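Nitroalkane oxidase (Podospora anserina, PDB 3MKH) catalyses the FAD-dependent oxidation of nitroalkanes to aldehydes or ketones, consuming molecular oxygen and releasing nitrite and hydrogen peroxide. Local coordinates at residues A143-L157 with V188-P202. Residues are numbered along the deposited sequence; the frame is centred on the assembly and turned at random.
Sequences ALEKGAPGFQTTARL and VCRDATTPLEEGQDP. With SO4 (sulfate ion), chain G.
Thr154 and Ala155 pair in parallel with Arg190 and Asp191, held by a ladder of backbone hydrogen bonds: Arg190 N to Thr153 O, Ala155 N to Arg190 O and Ala192 N to Ala155 O (2.7 Å). Beyond the end of strand 184-191 the side chain of Thr193 carries the pairing on, its OG1 accepting from Leu157 N at 2.9 Å. That hydroxyl donates in turn to the syn lone pair of Asp191 OD1, which also takes the Thr193 N-H in an Asx turn.

With CG between the backbone N and the carbonyl carbon (chi1 76°), the extended Arg190 side chain runs alongside Thr154, whose CG2 sits over the centre of one guanidinium face, 3.6 Å from CZ. Near the edge, NE donates to Phe151 O (2.7 Å), in the carbonyl plane but with the oxygen tilted 20° from the guanidinium plane, while NH1 grips O3 of a sulfate, probably a crystallisation additive. Arg156, extended from CG to NE, reaches the same anion through a weak bond and water 2, with Ala192 CB over one face of its guanidinium. A leucine in place of Arg190 would probably leave Phe151 O without this donor and the sulfate without the NH1 bond.

Apolar contacts join Phe151 CZ to Val188 CG1 (3.7 Å) and Ala155 CB to Cys189 SG, and Pro202 packs against the Leu144 carbonyl, which water 1 bridges to Asp201 OD1, an acceptor also for Glu203 N.

In this acyl-CoA dehydrogenase fold the pair belongs to the mixed beta-sheet, where strand 154-158 lies between 161-168 and 184-191; Phe134, an FAD-binding residue, meets the Phe151 ring edge-to-face, and Leu144 packs on helix 262-298.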
loop_
_atom_site.group_PDB
_atom_site.type_symbol
_atom_site.label_atom_id
_atom_site.label_comp_id
_atom_site.label_asym_id
_atom_site.label_seq_id
_atom_site.Cartn_x
_atom_site.Cartn_y
_atom_site.Cartn_z
ATOM N N ALA A 143 -1.296 13.305 -27.452
ATOM C CA ALA A 143 -1.523 13.482 -28.878
ATOM C C ALA A 143 -2.652 14.481 -29.153
ATOM O O ALA A 143 -2.642 15.143 -30.187
ATOM C CB ALA A 143 -1.825 12.158 -29.544
ATOM N N LEU A 144 -3.605 14.577 -28.224
ATOM C CA LEU A 144 -4.793 15.423 -28.397
ATOM C C LEU A 144 -4.706 16.743 -27.633
ATOM O O LEU A 144 -5.646 17.545 -27.644
ATOM C CB LEU A 144 -6.032 14.674 -27.930
ATOM C CG LEU A 144 -6.721 13.733 -28.921
ATOM C CD1 LEU A 144 -5.742 12.788 -29.555
ATOM C CD2 LEU A 144 -7.822 12.979 -28.203
ATOM N N GLU A 145 -3.583 16.967 -26.959
ATOM C CA GLU A 145 -3.442 18.129 -26.093
ATOM C C GLU A 145 -3.286 19.421 -26.880
ATOM O O GLU A 145 -2.449 19.518 -27.777
ATOM C CB GLU A 145 -2.257 17.954 -25.147
ATOM C CG GLU A 145 -2.150 19.035 -24.078
ATOM C CD GLU A 145 -0.984 18.805 -23.122
ATOM O OE1 GLU A 145 0.092 18.373 -23.590
ATOM O OE2 GLU A 145 -1.144 19.057 -21.905
ATOM N N LYS A 146 -4.093 20.422 -26.539
ATOM C CA LYS A 146 -3.934 21.740 -27.147
ATOM C C LYS A 146 -2.545 22.285 -26.844
ATOM O O LYS A 146 -2.088 22.239 -25.697
ATOM C CB LYS A 146 -4.999 22.710 -26.623
ATOM C CG LYS A 146 -6.369 22.533 -27.249
ATOM C CD LYS A 146 -7.342 23.567 -26.697
ATOM C CE LYS A 146 -8.632 23.611 -27.499
ATOM N NZ LYS A 146 -9.632 24.498 -26.821
ATOM N N GLY A 147 -1.875 22.804 -27.869
ATOM C CA GLY A 147 -0.566 23.401 -27.693
ATOM C C GLY A 147 0.563 22.399 -27.812
ATOM O O GLY A 147 1.731 22.767 -27.724
ATOM N N ALA A 148 0.223 21.125 -28.003
ATOM C CA ALA A 148 1.246 20.101 -28.191
ATOM C C ALA A 148 1.448 19.861 -29.686
ATOM O O ALA A 148 0.632 20.303 -30.503
ATOM C CB ALA A 148 0.849 18.796 -27.461
ATOM N N PRO A 149 2.540 19.180 -30.058
ATOM C CA PRO A 149 2.805 18.901 -31.476
ATOM C C PRO A 149 1.735 18.026 -32.140
ATOM O O PRO A 149 1.552 18.132 -33.353
ATOM C CB PRO A 149 4.138 18.139 -31.444
ATOM C CG PRO A 149 4.775 18.529 -30.163
ATOM C CD PRO A 149 3.645 18.736 -29.193
ATOM N N GLY A 150 1.050 17.176 -31.375
ATOM C CA GLY A 150 0.103 16.239 -31.967
ATOM C C GLY A 150 0.831 15.013 -32.498
ATOM O O GLY A 150 2.052 14.928 -32.382
ATOM N N PHE A 151 0.090 14.066 -33.071
ATOM C CA PHE A 151 0.684 12.876 -33.690
ATOM C C PHE A 151 1.813 13.243 -34.650
ATOM O O PHE A 151 1.703 14.196 -35.406
ATOM C CB PHE A 151 -0.369 12.094 -34.481
ATOM C CG PHE A 151 -1.287 11.264 -33.631
ATOM C CD1 PHE A 151 -0.807 10.149 -32.951
ATOM C CD2 PHE A 151 -2.636 11.583 -33.536
ATOM C CE1 PHE A 151 -1.665 9.383 -32.174
ATOM C CE2 PHE A 151 -3.491 10.830 -32.785
ATOM C CZ PHE A 151 -3.008 9.723 -32.092
ATOM N N GLN A 152 2.892 12.475 -34.631
ATOM C CA GLN A 152 3.971 12.700 -35.574
ATOM C C GLN A 152 3.586 12.116 -36.920
ATOM O O GLN A 152 4.074 12.557 -37.952
ATOM C CB GLN A 152 5.277 12.074 -35.073
ATOM C CG GLN A 152 6.510 12.363 -35.960
ATOM C CD GLN A 152 6.739 11.332 -37.079
ATOM O OE1 GLN A 152 6.338 10.173 -36.968
ATOM N NE2 GLN A 152 7.412 11.757 -38.153
ATOM N N THR A 153 2.716 11.112 -36.913
ATOM C CA THR A 153 2.295 10.482 -38.154
ATOM C C THR A 153 1.179 11.322 -38.790
ATOM O O THR A 153 0.165 11.626 -38.155
ATOM C CB THR A 153 1.822 9.020 -37.937
ATOM O OG1 THR A 153 2.908 8.235 -37.416
ATOM C CG2 THR A 153 1.346 8.401 -39.248
ATOM N N THR A 154 1.378 11.697 -40.046
ATOM C CA THR A 154 0.452 12.595 -40.721
ATOM C C THR A 154 -0.069 11.978 -41.991
ATOM O O THR A 154 0.529 11.048 -42.538
ATOM C CB THR A 154 1.132 13.919 -41.117
ATOM O OG1 THR A 154 2.234 13.633 -41.980
ATOM C CG2 THR A 154 1.633 14.657 -39.902
ATOM N N ALA A 155 -1.198 12.507 -42.453
ATOM C CA ALA A 155 -1.774 12.123 -43.723
ATOM C C ALA A 155 -2.214 13.399 -44.451
ATOM O O ALA A 155 -2.675 14.344 -43.821
ATOM C CB ALA A 155 -2.947 11.163 -43.521
ATOM N N ARG A 156 -2.022 13.428 -45.767
ATOM C CA ARG A 156 -2.406 14.569 -46.598
ATOM C C ARG A 156 -3.078 14.066 -47.865
ATOM O O ARG A 156 -2.577 13.142 -48.516
ATOM C CB ARG A 156 -1.169 15.381 -46.992
ATOM C CG ARG A 156 -0.464 16.055 -45.839
ATOM C CD ARG A 156 0.911 16.558 -46.270
ATOM N NE ARG A 156 1.685 17.092 -45.147
ATOM C CZ ARG A 156 2.381 16.342 -44.290
ATOM N NH1 ARG A 156 2.406 15.018 -44.416
ATOM N NH2 ARG A 156 3.050 16.915 -43.301
ATOM N N LEU A 157 -4.209 14.669 -48.224
ATOM C CA LEU A 157 -4.886 14.314 -49.462
ATOM C C LEU A 157 -4.184 15.015 -50.627
ATOM O O LEU A 157 -4.097 16.233 -50.656
ATOM C CB LEU A 157 -6.362 14.718 -49.402
ATOM C CG LEU A 157 -7.264 14.441 -50.609
ATOM C CD1 LEU A 157 -7.337 12.958 -50.912
ATOM C CD2 LEU A 157 -8.657 14.985 -50.343
ATOM N N VAL A 188 -3.601 5.306 -37.064
ATOM C CA VAL A 188 -4.126 6.509 -36.468
ATOM C C VAL A 188 -3.150 7.632 -36.748
ATOM O O VAL A 188 -1.953 7.547 -36.433
ATOM C CB VAL A 188 -4.328 6.340 -34.964
ATOM C CG1 VAL A 188 -4.995 7.594 -34.360
ATOM C CG2 VAL A 188 -5.182 5.103 -34.707
ATOM N N CYS A 189 -3.659 8.689 -37.363
ATOM C CA CYS A 189 -2.794 9.775 -37.774
ATOM C C CYS A 189 -3.532 11.106 -37.755
ATOM O O CYS A 189 -4.750 11.158 -37.520
ATOM C CB CYS A 189 -2.242 9.485 -39.170
ATOM S SG CYS A 189 -3.521 9.059 -40.374
ATOM N N ARG A 190 -2.800 12.190 -38.000
ATOM C CA ARG A 190 -3.458 13.484 -38.119
ATOM C C ARG A 190 -3.427 14.052 -39.547
ATOM O O ARG A 190 -2.400 14.003 -40.246
ATOM C CB ARG A 190 -2.926 14.482 -37.090
ATOM C CG ARG A 190 -1.587 15.041 -37.399
ATOM C CD ARG A 190 -1.179 16.093 -36.390
ATOM N NE ARG A 190 0.269 16.232 -36.428
ATOM C CZ ARG A 190 0.911 17.012 -37.287
ATOM N NH1 ARG A 190 0.220 17.734 -38.158
ATOM N NH2 ARG A 190 2.235 17.071 -37.274
ATOM N N ASP A 191 -4.575 14.575 -39.970
ATOM C CA ASP A 191 -4.723 15.181 -41.283
ATOM C C ASP A 191 -3.892 16.456 -41.313
ATOM O O ASP A 191 -4.067 17.341 -40.479
ATOM C CB ASP A 191 -6.198 15.505 -41.520
ATOM C CG ASP A 191 -6.451 16.207 -42.848
ATOM O OD1 ASP A 191 -5.560 16.198 -43.721
ATOM O OD2 ASP A 191 -7.560 16.764 -43.015
ATOM N N ALA A 192 -2.968 16.539 -42.261
ATOM C CA ALA A 192 -2.153 17.731 -42.411
ATOM C C ALA A 192 -2.407 18.408 -43.766
ATOM O O ALA A 192 -1.620 19.244 -44.209
ATOM C CB ALA A 192 -0.663 17.385 -42.238
ATOM N N THR A 193 -3.500 18.037 -44.420
ATOM C CA THR A 193 -3.856 18.630 -45.709
ATOM C C THR A 193 -4.018 20.136 -45.559
ATOM O O THR A 193 -3.535 20.912 -46.379
ATOM C CB THR A 193 -5.162 18.062 -46.254
ATOM O OG1 THR A 193 -5.099 16.634 -46.255
ATOM C CG2 THR A 193 -5.415 18.581 -47.692
ATOM N N THR A 194 -4.709 20.533 -44.499
ATOM C CA THR A 194 -4.796 21.926 -44.102
ATOM C C THR A 194 -4.293 22.020 -42.669
ATOM O O THR A 194 -4.472 21.091 -41.883
ATOM C CB THR A 194 -6.245 22.447 -44.157
ATOM O OG1 THR A 194 -7.055 21.706 -43.234
ATOM C CG2 THR A 194 -6.819 22.299 -45.560
ATOM N N PRO A 195 -3.669 23.145 -42.321
ATOM C CA PRO A 195 -3.097 23.286 -40.984
ATOM C C PRO A 195 -4.173 23.407 -39.917
ATOM O O PRO A 195 -5.307 23.795 -40.210
ATOM C CB PRO A 195 -2.309 24.599 -41.075
ATOM C CG PRO A 195 -2.207 24.906 -42.545
ATOM C CD PRO A 195 -3.434 24.334 -43.153
ATOM N N LEU A 196 -3.811 23.059 -38.689
ATOM C CA LEU A 196 -4.660 23.298 -37.532
ATOM C C LEU A 196 -4.852 24.806 -37.379
ATOM O O LEU A 196 -3.897 25.569 -37.470
ATOM C CB LEU A 196 -3.986 22.720 -36.281
ATOM C CG LEU A 196 -4.682 22.740 -34.921
ATOM C CD1 LEU A 196 -5.969 21.933 -34.947
ATOM C CD2 LEU A 196 -3.736 22.198 -33.863
ATOM N N GLU A 197 -6.083 25.239 -37.154
ATOM C CA GLU A 197 -6.346 26.657 -36.957
ATOM C C GLU A 197 -5.964 27.092 -35.546
ATOM O O GLU A 197 -5.846 26.264 -34.642
ATOM C CB GLU A 197 -7.817 26.969 -37.231
ATOM C CG GLU A 197 -8.258 26.563 -38.627
ATOM C CD GLU A 197 -9.721 26.847 -38.889
ATOM O OE1 GLU A 197 -10.296 27.706 -38.182
ATOM O OE2 GLU A 197 -10.292 26.211 -39.804
ATOM N N GLU A 198 -5.770 28.395 -35.369
ATOM C CA GLU A 198 -5.445 28.970 -34.066
ATOM C C GLU A 198 -6.476 28.595 -32.993
ATOM O O GLU A 198 -7.652 28.924 -33.119
ATOM C CB GLU A 198 -5.345 30.496 -34.188
ATOM C CG GLU A 198 -5.066 31.203 -32.879
ATOM C CD GLU A 198 -3.837 30.647 -32.187
ATOM O OE1 GLU A 198 -2.842 30.351 -32.888
ATOM O OE2 GLU A 198 -3.869 30.500 -30.945
ATOM N N GLY A 199 -6.034 27.904 -31.943
ATOM C CA GLY A 199 -6.926 27.489 -30.867
ATOM C C GLY A 199 -7.931 26.392 -31.214
ATOM O O GLY A 199 -8.894 26.156 -30.473
ATOM N N GLN A 200 -7.719 25.714 -32.337
ATOM C CA GLN A 200 -8.593 24.613 -32.733
ATOM C C GLN A 200 -8.254 23.353 -31.929
ATOM O O GLN A 200 -7.097 23.120 -31.597
ATOM C CB GLN A 200 -8.451 24.341 -34.233
ATOM C CG GLN A 200 -9.465 23.355 -34.805
ATOM C CD GLN A 200 -9.278 23.117 -36.304
ATOM O OE1 GLN A 200 -8.298 23.568 -36.902
ATOM N NE2 GLN A 200 -10.215 22.400 -36.914
ATOM N N ASP A 201 -9.271 22.557 -31.613
ATOM C CA ASP A 201 -9.086 21.274 -30.935
ATOM C C ASP A 201 -8.364 20.286 -31.861
ATOM O O ASP A 201 -8.868 19.957 -32.925
ATOM C CB ASP A 201 -10.459 20.711 -30.538
ATOM C CG ASP A 201 -10.370 19.449 -29.681
ATOM O OD1 ASP A 201 -9.309 18.774 -29.661
ATOM O OD2 ASP A 201 -11.387 19.127 -29.025
ATOM N N PRO A 202 -7.174 19.809 -31.457
ATOM C CA PRO A 202 -6.409 18.851 -32.276
ATOM C C PRO A 202 -7.215 17.598 -32.642
ATOM O O PRO A 202 -6.940 16.934 -33.650
ATOM C CB PRO A 202 -5.236 18.469 -31.361
ATOM C CG PRO A 202 -5.058 19.636 -30.476
ATOM C CD PRO A 202 -6.427 20.240 -30.264
HETATM S S SO4 G . 3.099 19.332 -40.483
HETATM O O1 SO4 G . 4.447 19.807 -40.172
HETATM O O2 SO4 G . 3.136 17.879 -40.642
HETATM O O3 SO4 G . 2.211 19.684 -39.379
HETATM O O4 SO4 G . 2.644 19.943 -41.736
HETATM O O HOH W 1 -8.448 17.829 -27.467
HETATM O O HOH W 2 1.629 19.514 -44.104
#